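Local coordinates for CCMAN5 (Cellulosimicrobium cellulans, PDB 2XSG), which probably cleaves alpha-linked mannose as a family 92 glycosidase, and has been used in making mannose-6-phosphate-bearing lysosomal enzymes from yeast, at residues Q176-T179 with V185-S188; T213-T216 with R222-D225; E486-P491 with D546-D551. All blocks are in the same frame, centred on the assembly; numbering follows the deposited sequence.

How the contacts relate
The three contacts follow one another along the chain. Contacts 1 and 2 are neighbours in the N-terminal domain, their centres about 12 Å apart, and belong to two different antiparallel sheets: contact 1 joins strands 169-179 and 185-195, contact 2 joins strands 212-217 and 223-224. They touch through Val177, Val185 and Leu187 against Val214 and Thr216, so the two sheets meet face to face over an apolar layer. Contact 3 lies on the opposite side of the chain's centre, in the catalytic domain, its centre about 57 Å from contact 1's and 62 Å from contact 2's. Contacts 1 and 2 thus build the layered N-terminal sheets, while contact 3 packs a distant helix against a turn.

Contact 1. Residues Q176-T179 with V185-S188; sequences QVET and VELS
Gln176 and Ser188 form an antiparallel hydrogen-bonded pair: Gln176 N gives to Ser188 O at 2.7 Å, and Ser188 N returns a bond to Gln176 O at 3.0 Å. Water 1 lies within hydrogen-bonding distance of Gln176 O, Ser188 OG and Glu186 OE1, on the polar face of the two strands. The amide of Gln176 leads away from its partner strand, as suits a polar chain at an exposed place, and its CB alone comes near Ser188.

Val177 points to the other face, where its two methyls divide their work. With chi1 at -178°, CG1 is anti to the backbone N and meets Val185 CG1 at 3.7 Å, while CG2 lies 3.5 Å from Leu187 CD2, the two side chains running side by side in the same direction. Branched apolar residues suit this buried face. It is the inner face of a beta hairpin in the N-terminal domain, a beta-sandwich as in other family 92 enzymes, and Val177, Val185 and Leu187 pack against strands 212-217 and 235-240 of the facing sheet.

Glu178 pairs with Glu186 through two backbone bonds; that from Glu186 N to Glu178 O is 2.9 Å long and nearly straight at 168°. Their carboxylates, turned 56° against each other, stay apart, with OE1 of Glu178 6.1 Å from OE1 of Glu186. The buried Glu186 is instead held by a salt bridge to Arg263 and a hydrogen bond to Thr205, whereas Glu178 bends at chi2 and carries its charge away from the pair.

Thr179, opposite Val185 in a non-hydrogen-bonded pair, sets its OG1 3.9 Å from Val185 CG2.

Contact 2. Residues T213-T216 with R222-D225; sequences TVQT and RLVD
Gln215 reaches across to Leu223 and Asp225 with the two ends of its amide. NE2 donates to Asp225 OD1 at 3.0 Å; the acceptor lies close to the amide's own plane, but NE2 meets OD1 from above the carboxylate plane, 40° out of it. The two flat groups are turned 37° against each other, so they meet at a slant. A neutral amide suits this place because it can offer an N-H to the acid from one side while its oxygen faces elsewhere. That oxygen, OE1, rests against CG and CD2 of Leu223, 3.5 Å from CD2, the leucine and glutamine side chains crossing at about a right angle.

The remainder of the glutamine chain follows the opposite backbone. The backbone sets Gln215 CB 3.2 Å from Val224 O; with CG anti to the carbonyl carbon (chi1 -70°) and the chain extended beyond it, CG comes near Asp225 OD1 and the amide is carried on to Asp225. Leu223 CD1 touches Thr216 O at 3.4 Å and Gln215 CB at 3.7 Å, giving the aliphatic part of the glutamine an apolar neighbour.

Thr216 and Val224 form one antiparallel hydrogen-bonded pair, closed by Thr216 N to Val224 O at 3.0 Å and Val224 N to Thr216 O at 2.9 Å. Their beta-branched side chains share a face and cross at a slant, with Val224 CG2 close to Thr216 OG1; that hydroxyl finds its polar partners in Ala226 O and Gln229 NE2. Water 2 lies by Val214 O, with a longer approach to Asp225 O.

The pair makes a short beta hairpin, whose weakly bonded strand 223-224 is an outermost strand of a five-stranded antiparallel sheet, while strand 212-217 is bonded on its other side to strand 235-240 and packs Val214 and Thr216 on strand 169-179.

Contact 3. Residues E486-P491 with D546-D551; sequences EQASWP and DAYDMD
Tyr548 and Ala488 form the one hydrogen bond between residues 486-491 of helix 478-495 and residues 546-551, which open with the type I turn Asp546-Asp549, within the catalytic domain, an (alpha/alpha)6 barrel in this family. Tyr548 OH donates to Ala488 O at 2.6 Å, the hydroxyl tilted 18° from the carbonyl plane, and the acceptor lies in the plane of the ring at its edge. Tyr548 CG sits between the backbone N and the carbonyl carbon (chi1 56°), which sends the ring from turn toward helix; a tyrosine is long enough for that span and polar at its tip. A phenylalanine here lacks the hydroxyl, and Ala488 O would probably lose its partner on the turn, leaving the turn less firmly tied to the helix.

In the apolar and aromatic packing, the small Ala488 brings its CB to 3.9 Å from Tyr548 CE1, and the ring also meets Tyr466, nearly parallel to it, and Tyr463, both from helix 455-474.

A van der Waals contact sets Pro491 CB 3.3 Å from the carboxylate oxygen Asp546 OD2. Lacking an N-H, Pro491 kinks the helix.

Polar side chains also bond within each element. Asp549 is the N-cap of helix 550-556, its OD1 accepting from Ala552 N. Ser489 OG donates to Glu486 O at 2.6 Å, and Trp490 NE1 to Glu486 OE2 at 2.9 Å, the indole face lying over Gln487 CA.

Contact 1. Residues Q176-T179 with V185-S188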
ATOM      1  N   GLN A 176      29.636 -13.704   1.161  1.00  5.95           N
ATOM      2  CA  GLN A 176      31.082 -13.666   1.082  1.00  7.10           C
ATOM      3  C   GLN A 176      31.558 -12.802   2.245  1.00  6.89           C
ATOM      4  O   GLN A 176      31.035 -11.699   2.459  1.00  6.23           O
ATOM      5  CB  GLN A 176      31.497 -13.063  -0.262  1.00  8.08           C
ATOM      6  CG  GLN A 176      33.003 -12.982  -0.507  1.00 11.45           C
ATOM      7  CD  GLN A 176      33.590 -14.323  -0.869  1.00 12.62           C
ATOM      8  OE1 GLN A 176      33.152 -14.968  -1.822  1.00 16.87           O
ATOM      9  NE2 GLN A 176      34.569 -14.761  -0.098  1.00 14.62           N
ATOM     10  N   VAL A 177      32.543 -13.307   2.984  1.00  6.86           N
ATOM     11  CA  VAL A 177      33.153 -12.597   4.102  1.00  8.23           C
ATOM     12  C   VAL A 177      34.495 -11.935   3.744  1.00  8.83           C
ATOM     13  O   VAL A 177      35.334 -12.551   3.093  1.00  8.73           O
ATOM     14  CB  VAL A 177      33.390 -13.568   5.298  1.00  8.01           C
ATOM     15  CG1 VAL A 177      33.968 -12.832   6.477  1.00  8.69           C
ATOM     16  CG2 VAL A 177      32.095 -14.219   5.691  1.00  8.74           C
ATOM     17  N   GLU A 178      34.692 -10.695   4.205  1.00 10.10           N
ATOM     18  CA  GLU A 178      35.974  -9.966   4.080  1.00 10.90           C
ATOM     19  C   GLU A 178      36.354  -9.398   5.436  1.00 10.71           C
ATOM     20  O   GLU A 178      35.538  -8.738   6.075  1.00 10.61           O
ATOM     21  CB  GLU A 178      35.832  -8.772   3.129  1.00 11.62           C
ATOM     22  CG  GLU A 178      35.995  -9.076   1.659  1.00 15.54           C
ATOM     23  CD  GLU A 178      37.430  -9.436   1.333  1.00 21.94           C
ATOM     24  OE1 GLU A 178      38.322  -8.566   1.535  1.00 24.70           O
ATOM     25  OE2 GLU A 178      37.667 -10.586   0.884  1.00 23.09           O
ATOM     26  N   THR A 179      37.593  -9.629   5.869  1.00 10.00           N
ATOM     27  CA  THR A 179      38.111  -8.974   7.063  1.00  9.85           C
ATOM     28  C   THR A 179      39.121  -7.923   6.613  1.00  9.81           C
ATOM     29  O   THR A 179      40.061  -8.242   5.897  1.00 10.20           O
ATOM     30  CB  THR A 179      38.773  -9.974   8.039  1.00  9.25           C
ATOM     31  OG1 THR A 179      37.822 -10.974   8.409  1.00 10.26           O
ATOM     32  CG2 THR A 179      39.270  -9.257   9.286  1.00  8.05           C
ATOM     33  N   VAL A 185      34.493  -6.482   9.678  1.00  5.92           N
ATOM     34  CA  VAL A 185      34.048  -7.472   8.703  1.00  5.35           C
ATOM     35  C   VAL A 185      32.989  -6.875   7.786  1.00  5.19           C
ATOM     36  O   VAL A 185      32.145  -6.104   8.218  1.00  3.93           O
ATOM     37  CB  VAL A 185      33.527  -8.766   9.375  1.00  5.62           C
ATOM     38  CG1 VAL A 185      32.989  -9.755   8.339  1.00  5.48           C
ATOM     39  CG2 VAL A 185      34.636  -9.431  10.161  1.00  5.20           C
ATOM     40  N   GLU A 186      33.101  -7.214   6.506  1.00  5.25           N
ATOM     41  CA  GLU A 186      32.117  -6.861   5.498  1.00  5.35           C
ATOM     42  C   GLU A 186      31.596  -8.174   4.909  1.00  4.41           C
ATOM     43  O   GLU A 186      32.396  -9.072   4.579  1.00  4.30           O
ATOM     44  CB  GLU A 186      32.726  -5.968   4.408  1.00  5.38           C
ATOM     45  CG  GLU A 186      31.701  -5.358   3.433  1.00  7.78           C
ATOM     46  CD  GLU A 186      31.571  -6.133   2.127  1.00 10.01           C
ATOM     47  OE1 GLU A 186      32.378  -7.063   1.917  1.00 11.03           O
ATOM     48  OE2 GLU A 186      30.665  -5.810   1.311  1.00  9.18           O
ATOM     49  N   LEU A 187      30.268  -8.289   4.863  1.00  3.42           N
ATOM     50  CA  LEU A 187      29.546  -9.438   4.325  1.00  3.46           C
ATOM     51  C   LEU A 187      28.773  -8.973   3.102  1.00  2.95           C
ATOM     52  O   LEU A 187      28.215  -7.878   3.108  1.00  3.18           O
ATOM     53  CB  LEU A 187      28.544  -9.975   5.347  1.00  3.07           C
ATOM     54  CG  LEU A 187      28.998 -10.400   6.748  1.00  6.46           C
ATOM     55  CD1 LEU A 187      27.816 -10.878   7.598  1.00  5.97           C
ATOM     56  CD2 LEU A 187      30.061 -11.489   6.657  1.00  8.07           C
ATOM     57  N   SER A 188      28.734  -9.790   2.055  1.00  2.81           N
ATOM     58  CA  SER A 188      27.994  -9.404   0.856  1.00  2.87           C
ATOM     59  C   SER A 188      27.556 -10.604   0.053  1.00  2.60           C
ATOM     60  O   SER A 188      28.165 -11.684   0.145  1.00  2.37           O
ATOM     61  CB  SER A 188      28.852  -8.491  -0.035  1.00  2.38           C
ATOM     62  OG  SER A 188      29.938  -9.223  -0.578  1.00  4.19           O
TER
HETATM   63  O   HOH W   1      32.060  -9.446   1.288  1.00  4.44           O

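Contact 2. Residues T213-T216 with R222-D225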
ATOM      1  N   THR A 213      35.284 -11.558  14.415  1.00  6.18           N
ATOM      2  CA  THR A 213      35.647 -12.757  13.678  1.00  5.83           C
ATOM      3  C   THR A 213      34.341 -13.358  13.164  1.00  5.84           C
ATOM      4  O   THR A 213      33.258 -12.954  13.580  1.00  5.83           O
ATOM      5  CB  THR A 213      36.426 -13.799  14.526  1.00  6.30           C
ATOM      6  OG1 THR A 213      35.661 -14.147  15.687  1.00  5.76           O
ATOM      7  CG2 THR A 213      37.827 -13.264  14.930  1.00  6.46           C
ATOM      8  N   VAL A 214      34.434 -14.328  12.272  1.00  5.28           N
ATOM      9  CA  VAL A 214      33.234 -14.762  11.562  1.00  5.43           C
ATOM     10  C   VAL A 214      33.292 -16.226  11.108  1.00  5.29           C
ATOM     11  O   VAL A 214      34.354 -16.752  10.748  1.00  5.37           O
ATOM     12  CB  VAL A 214      32.924 -13.772  10.387  1.00  5.36           C
ATOM     13  CG1 VAL A 214      34.124 -13.633   9.481  1.00  6.94           C
ATOM     14  CG2 VAL A 214      31.638 -14.147   9.616  1.00  4.93           C
ATOM     15  N   GLN A 215      32.142 -16.884  11.195  1.00  5.12           N
ATOM     16  CA  GLN A 215      31.942 -18.215  10.667  1.00  5.10           C
ATOM     17  C   GLN A 215      30.688 -18.202   9.811  1.00  5.42           C
ATOM     18  O   GLN A 215      29.782 -17.383  10.032  1.00  5.70           O
ATOM     19  CB  GLN A 215      31.778 -19.209  11.802  1.00  5.14           C
ATOM     20  CG  GLN A 215      33.071 -19.441  12.567  1.00  6.52           C
ATOM     21  CD  GLN A 215      32.961 -20.582  13.548  1.00  8.64           C
ATOM     22  OE1 GLN A 215      32.087 -20.595  14.421  1.00  8.28           O
ATOM     23  NE2 GLN A 215      33.855 -21.559  13.411  1.00  8.04           N
ATOM     24  N   THR A 216      30.632 -19.098   8.832  1.00  4.56           N
ATOM     25  CA  THR A 216      29.484 -19.145   7.935  1.00  4.16           C
ATOM     26  C   THR A 216      28.865 -20.516   7.965  1.00  3.30           C
ATOM     27  O   THR A 216      29.476 -21.453   8.468  1.00  3.33           O
ATOM     28  CB  THR A 216      29.877 -18.819   6.496  1.00  3.44           C
ATOM     29  OG1 THR A 216      30.805 -19.807   6.025  1.00  4.26           O
ATOM     30  CG2 THR A 216      30.502 -17.416   6.415  1.00  3.74           C
ATOM     31  N   ARG A 222      26.546 -27.078   8.558  1.00  6.64           N
ATOM     32  CA  ARG A 222      27.855 -26.994   9.219  1.00  6.95           C
ATOM     33  C   ARG A 222      28.304 -25.542   9.395  1.00  6.77           C
ATOM     34  O   ARG A 222      28.269 -24.736   8.451  1.00  6.74           O
ATOM     35  CB  ARG A 222      28.916 -27.835   8.499  1.00  6.37           C
ATOM     36  CG  ARG A 222      28.724 -29.321   8.707  1.00  9.15           C
ATOM     37  CD  ARG A 222      29.662 -30.180   7.876  1.00 12.78           C
ATOM     38  NE  ARG A 222      30.961 -30.397   8.510  1.00 16.55           N
ATOM     39  CZ  ARG A 222      32.098 -29.833   8.087  1.00 19.03           C
ATOM     40  NH1 ARG A 222      32.103 -29.021   7.033  1.00 15.89           N
ATOM     41  NH2 ARG A 222      33.240 -30.096   8.710  1.00 21.44           N
ATOM     42  N   LEU A 223      28.698 -25.200  10.617  1.00  6.94           N
ATOM     43  CA  LEU A 223      29.236 -23.876  10.894  1.00  6.51           C
ATOM     44  C   LEU A 223      30.739 -23.941  10.791  1.00  6.99           C
ATOM     45  O   LEU A 223      31.387 -24.610  11.596  1.00  6.36           O
ATOM     46  CB  LEU A 223      28.819 -23.407  12.276  1.00  6.32           C
ATOM     47  CG  LEU A 223      29.233 -21.984  12.649  1.00  6.32           C
ATOM     48  CD1 LEU A 223      28.544 -20.958  11.751  1.00  3.68           C
ATOM     49  CD2 LEU A 223      28.857 -21.771  14.099  1.00  6.14           C
ATOM     50  N   VAL A 224      31.289 -23.250   9.795  1.00  7.06           N
ATOM     51  CA  VAL A 224      32.684 -23.438   9.403  1.00  7.29           C
ATOM     52  C   VAL A 224      33.446 -22.122   9.296  1.00  7.68           C
ATOM     53  O   VAL A 224      32.855 -21.036   9.345  1.00  7.07           O
ATOM     54  CB  VAL A 224      32.783 -24.134   8.030  1.00  7.68           C
ATOM     55  CG1 VAL A 224      32.368 -25.621   8.131  1.00  7.17           C
ATOM     56  CG2 VAL A 224      31.929 -23.389   6.997  1.00  7.57           C
ATOM     57  N   ASP A 225      34.760 -22.222   9.124  1.00  7.90           N
ATOM     58  CA  ASP A 225      35.581 -21.029   8.981  1.00  8.47           C
ATOM     59  C   ASP A 225      35.634 -20.516   7.545  1.00  8.32           C
ATOM     60  O   ASP A 225      36.204 -19.452   7.299  1.00  8.37           O
ATOM     61  CB  ASP A 225      37.002 -21.263   9.507  1.00  9.13           C
ATOM     62  CG  ASP A 225      37.056 -21.436  11.023  1.00  9.78           C
ATOM     63  OD1 ASP A 225      36.221 -20.851  11.756  1.00 10.16           O
ATOM     64  OD2 ASP A 225      37.955 -22.171  11.481  1.00  9.76           O
TER
HETATM   65  O   HOH W   2      34.525 -16.886   8.105  1.00 17.01           O

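Contact 3. Residues E486-P491 with D546-D551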
ATOM      1  N   GLU A 486     -15.499   1.498 -27.188  1.00 10.70           N
ATOM      2  CA  GLU A 486     -16.649   0.675 -27.538  1.00 10.61           C
ATOM      3  C   GLU A 486     -16.681  -0.583 -26.657  1.00  9.86           C
ATOM      4  O   GLU A 486     -17.673  -0.843 -25.986  1.00  9.37           O
ATOM      5  CB  GLU A 486     -16.640   0.298 -29.031  1.00 10.95           C
ATOM      6  CG  GLU A 486     -17.652  -0.822 -29.434  1.00 12.80           C
ATOM      7  CD  GLU A 486     -19.132  -0.459 -29.200  1.00 16.31           C
ATOM      8  OE1 GLU A 486     -19.489   0.737 -29.180  1.00 16.55           O
ATOM      9  OE2 GLU A 486     -19.958  -1.390 -29.064  1.00 19.20           O
ATOM     10  N   GLN A 487     -15.585  -1.342 -26.652  1.00  9.17           N
ATOM     11  CA  GLN A 487     -15.512  -2.548 -25.816  1.00  8.60           C
ATOM     12  C   GLN A 487     -15.696  -2.279 -24.325  1.00  7.59           C
ATOM     13  O   GLN A 487     -16.336  -3.063 -23.622  1.00  7.41           O
ATOM     14  CB  GLN A 487     -14.242  -3.342 -26.113  1.00  8.42           C
ATOM     15  CG  GLN A 487     -14.293  -3.956 -27.501  1.00  8.18           C
ATOM     16  CD  GLN A 487     -13.228  -4.996 -27.739  1.00  9.83           C
ATOM     17  OE1 GLN A 487     -12.706  -5.611 -26.797  1.00  9.31           O
ATOM     18  NE2 GLN A 487     -12.893  -5.206 -29.009  1.00  7.55           N
ATOM     19  N   ALA A 488     -15.180  -1.144 -23.864  1.00  7.06           N
ATOM     20  CA  ALA A 488     -15.310  -0.737 -22.461  1.00  6.52           C
ATOM     21  C   ALA A 488     -16.747  -0.426 -22.049  1.00  6.45           C
ATOM     22  O   ALA A 488     -17.062  -0.465 -20.874  1.00  6.02           O
ATOM     23  CB  ALA A 488     -14.414   0.458 -22.157  1.00  6.51           C
ATOM     24  N   SER A 489     -17.613  -0.131 -23.012  1.00  6.52           N
ATOM     25  CA  SER A 489     -19.024   0.101 -22.727  1.00  7.12           C
ATOM     26  C   SER A 489     -19.784  -1.219 -22.496  1.00  7.32           C
ATOM     27  O   SER A 489     -20.827  -1.226 -21.834  1.00  7.70           O
ATOM     28  CB  SER A 489     -19.681   0.927 -23.849  1.00  7.46           C
ATOM     29  OG  SER A 489     -19.892   0.124 -25.008  1.00  8.49           O
ATOM     30  N   TRP A 490     -19.234  -2.326 -23.005  1.00  7.67           N
ATOM     31  CA  TRP A 490     -19.933  -3.631 -23.029  1.00  7.33           C
ATOM     32  C   TRP A 490     -20.374  -4.199 -21.654  1.00  7.02           C
ATOM     33  O   TRP A 490     -21.520  -4.675 -21.516  1.00  6.23           O
ATOM     34  CB  TRP A 490     -19.130  -4.689 -23.813  1.00  7.25           C
ATOM     35  CG  TRP A 490     -18.984  -4.473 -25.335  1.00  8.09           C
ATOM     36  CD1 TRP A 490     -19.660  -3.568 -26.122  1.00  7.43           C
ATOM     37  CD2 TRP A 490     -18.136  -5.220 -26.232  1.00  6.01           C
ATOM     38  NE1 TRP A 490     -19.255  -3.691 -27.428  1.00  6.54           N
ATOM     39  CE2 TRP A 490     -18.331  -4.698 -27.523  1.00  6.72           C
ATOM     40  CE3 TRP A 490     -17.227  -6.270 -26.059  1.00  5.55           C
ATOM     41  CZ2 TRP A 490     -17.646  -5.189 -28.641  1.00  6.71           C
ATOM     42  CZ3 TRP A 490     -16.553  -6.756 -27.153  1.00  7.02           C
ATOM     43  CH2 TRP A 490     -16.765  -6.219 -28.437  1.00  8.13           C
ATOM     44  N   PRO A 491     -19.475  -4.167 -20.635  1.00  6.98           N
ATOM     45  CA  PRO A 491     -19.862  -4.774 -19.359  1.00  6.73           C
ATOM     46  C   PRO A 491     -21.109  -4.119 -18.767  1.00  7.16           C
ATOM     47  O   PRO A 491     -22.013  -4.825 -18.322  1.00  6.21           O
ATOM     48  CB  PRO A 491     -18.653  -4.526 -18.460  1.00  6.93           C
ATOM     49  CG  PRO A 491     -17.525  -4.319 -19.383  1.00  6.75           C
ATOM     50  CD  PRO A 491     -18.079  -3.703 -20.620  1.00  6.18           C
ATOM     51  N   ASP A 546     -17.295  -0.136 -12.940  1.00  4.47           N
ATOM     52  CA  ASP A 546     -16.928   0.602 -14.135  1.00  5.25           C
ATOM     53  C   ASP A 546     -17.109   2.097 -13.908  1.00  5.85           C
ATOM     54  O   ASP A 546     -17.998   2.749 -14.472  1.00  5.86           O
ATOM     55  CB  ASP A 546     -17.649   0.022 -15.370  1.00  5.78           C
ATOM     56  CG  ASP A 546     -17.092  -1.339 -15.760  1.00  5.65           C
ATOM     57  OD1 ASP A 546     -15.923  -1.620 -15.388  1.00  3.66           O
ATOM     58  OD2 ASP A 546     -17.795  -2.122 -16.422  1.00  6.80           O
ATOM     59  N   ALA A 547     -16.248   2.615 -13.023  1.00  5.10           N
ATOM     60  CA  ALA A 547     -16.390   3.948 -12.468  1.00  5.51           C
ATOM     61  C   ALA A 547     -16.090   5.083 -13.455  1.00  5.63           C
ATOM     62  O   ALA A 547     -16.255   6.260 -13.111  1.00  6.32           O
ATOM     63  CB  ALA A 547     -15.538   4.094 -11.195  1.00  4.40           C
ATOM     64  N   TYR A 548     -15.669   4.707 -14.662  1.00  5.66           N
ATOM     65  CA  TYR A 548     -15.432   5.624 -15.776  1.00  6.10           C
ATOM     66  C   TYR A 548     -16.715   5.947 -16.551  1.00  6.03           C
ATOM     67  O   TYR A 548     -16.683   6.710 -17.523  1.00  5.82           O
ATOM     68  CB  TYR A 548     -14.392   5.021 -16.734  1.00  6.29           C
ATOM     69  CG  TYR A 548     -14.778   3.644 -17.250  1.00  7.56           C
ATOM     70  CD1 TYR A 548     -15.414   3.487 -18.475  1.00  7.57           C
ATOM     71  CD2 TYR A 548     -14.516   2.501 -16.492  1.00  7.77           C
ATOM     72  CE1 TYR A 548     -15.790   2.226 -18.931  1.00  7.20           C
ATOM     73  CE2 TYR A 548     -14.878   1.257 -16.931  1.00  8.06           C
ATOM     74  CZ  TYR A 548     -15.503   1.117 -18.156  1.00  8.39           C
ATOM     75  OH  TYR A 548     -15.862  -0.141 -18.564  1.00  6.98           O
ATOM     76  N   ASP A 549     -17.837   5.353 -16.138  1.00  5.77           N
ATOM     77  CA  ASP A 549     -19.117   5.593 -16.816  1.00  6.22           C
ATOM     78  C   ASP A 549     -20.358   5.374 -15.943  1.00  5.97           C
ATOM     79  O   ASP A 549     -21.216   4.513 -16.228  1.00  6.14           O
ATOM     80  CB  ASP A 549     -19.215   4.770 -18.112  1.00  6.28           C
ATOM     81  CG  ASP A 549     -19.938   5.527 -19.222  1.00  7.51           C
ATOM     82  OD1 ASP A 549     -20.759   6.420 -18.909  1.00  8.14           O
ATOM     83  OD2 ASP A 549     -19.692   5.222 -20.402  1.00  7.19           O
ATOM     84  N   MET A 550     -20.444   6.191 -14.901  1.00  6.32           N
ATOM     85  CA  MET A 550     -21.596   6.261 -14.029  1.00  6.61           C
ATOM     86  C   MET A 550     -22.845   6.648 -14.795  1.00  6.88           C
ATOM     87  O   MET A 550     -23.915   6.190 -14.457  1.00  7.18           O
ATOM     88  CB  MET A 550     -21.347   7.252 -12.877  1.00  6.96           C
ATOM     89  CG  MET A 550     -20.416   6.712 -11.763  1.00  5.51           C
ATOM     90  SD  MET A 550     -21.109   5.258 -10.955  1.00  7.39           S
ATOM     91  CE  MET A 550     -22.489   5.982 -10.065  1.00  3.23           C
ATOM     92  N   ASP A 551     -22.713   7.475 -15.831  1.00  7.77           N
ATOM     93  CA  ASP A 551     -23.892   7.885 -16.595  1.00  8.26           C
ATOM     94  C   ASP A 551     -24.527   6.688 -17.289  1.00  7.87           C
ATOM     95  O   ASP A 551     -25.738   6.488 -17.192  1.00  7.53           O
ATOM     96  CB  ASP A 551     -23.559   8.954 -17.620  1.00  8.80           C
ATOM     97  CG  ASP A 551     -24.814   9.607 -18.202  1.00 12.24           C
ATOM     98  OD1 ASP A 551     -25.341   9.103 -19.220  1.00 17.21           O
ATOM     99  OD2 ASP A 551     -25.286  10.612 -17.625  1.00 16.55           O
TER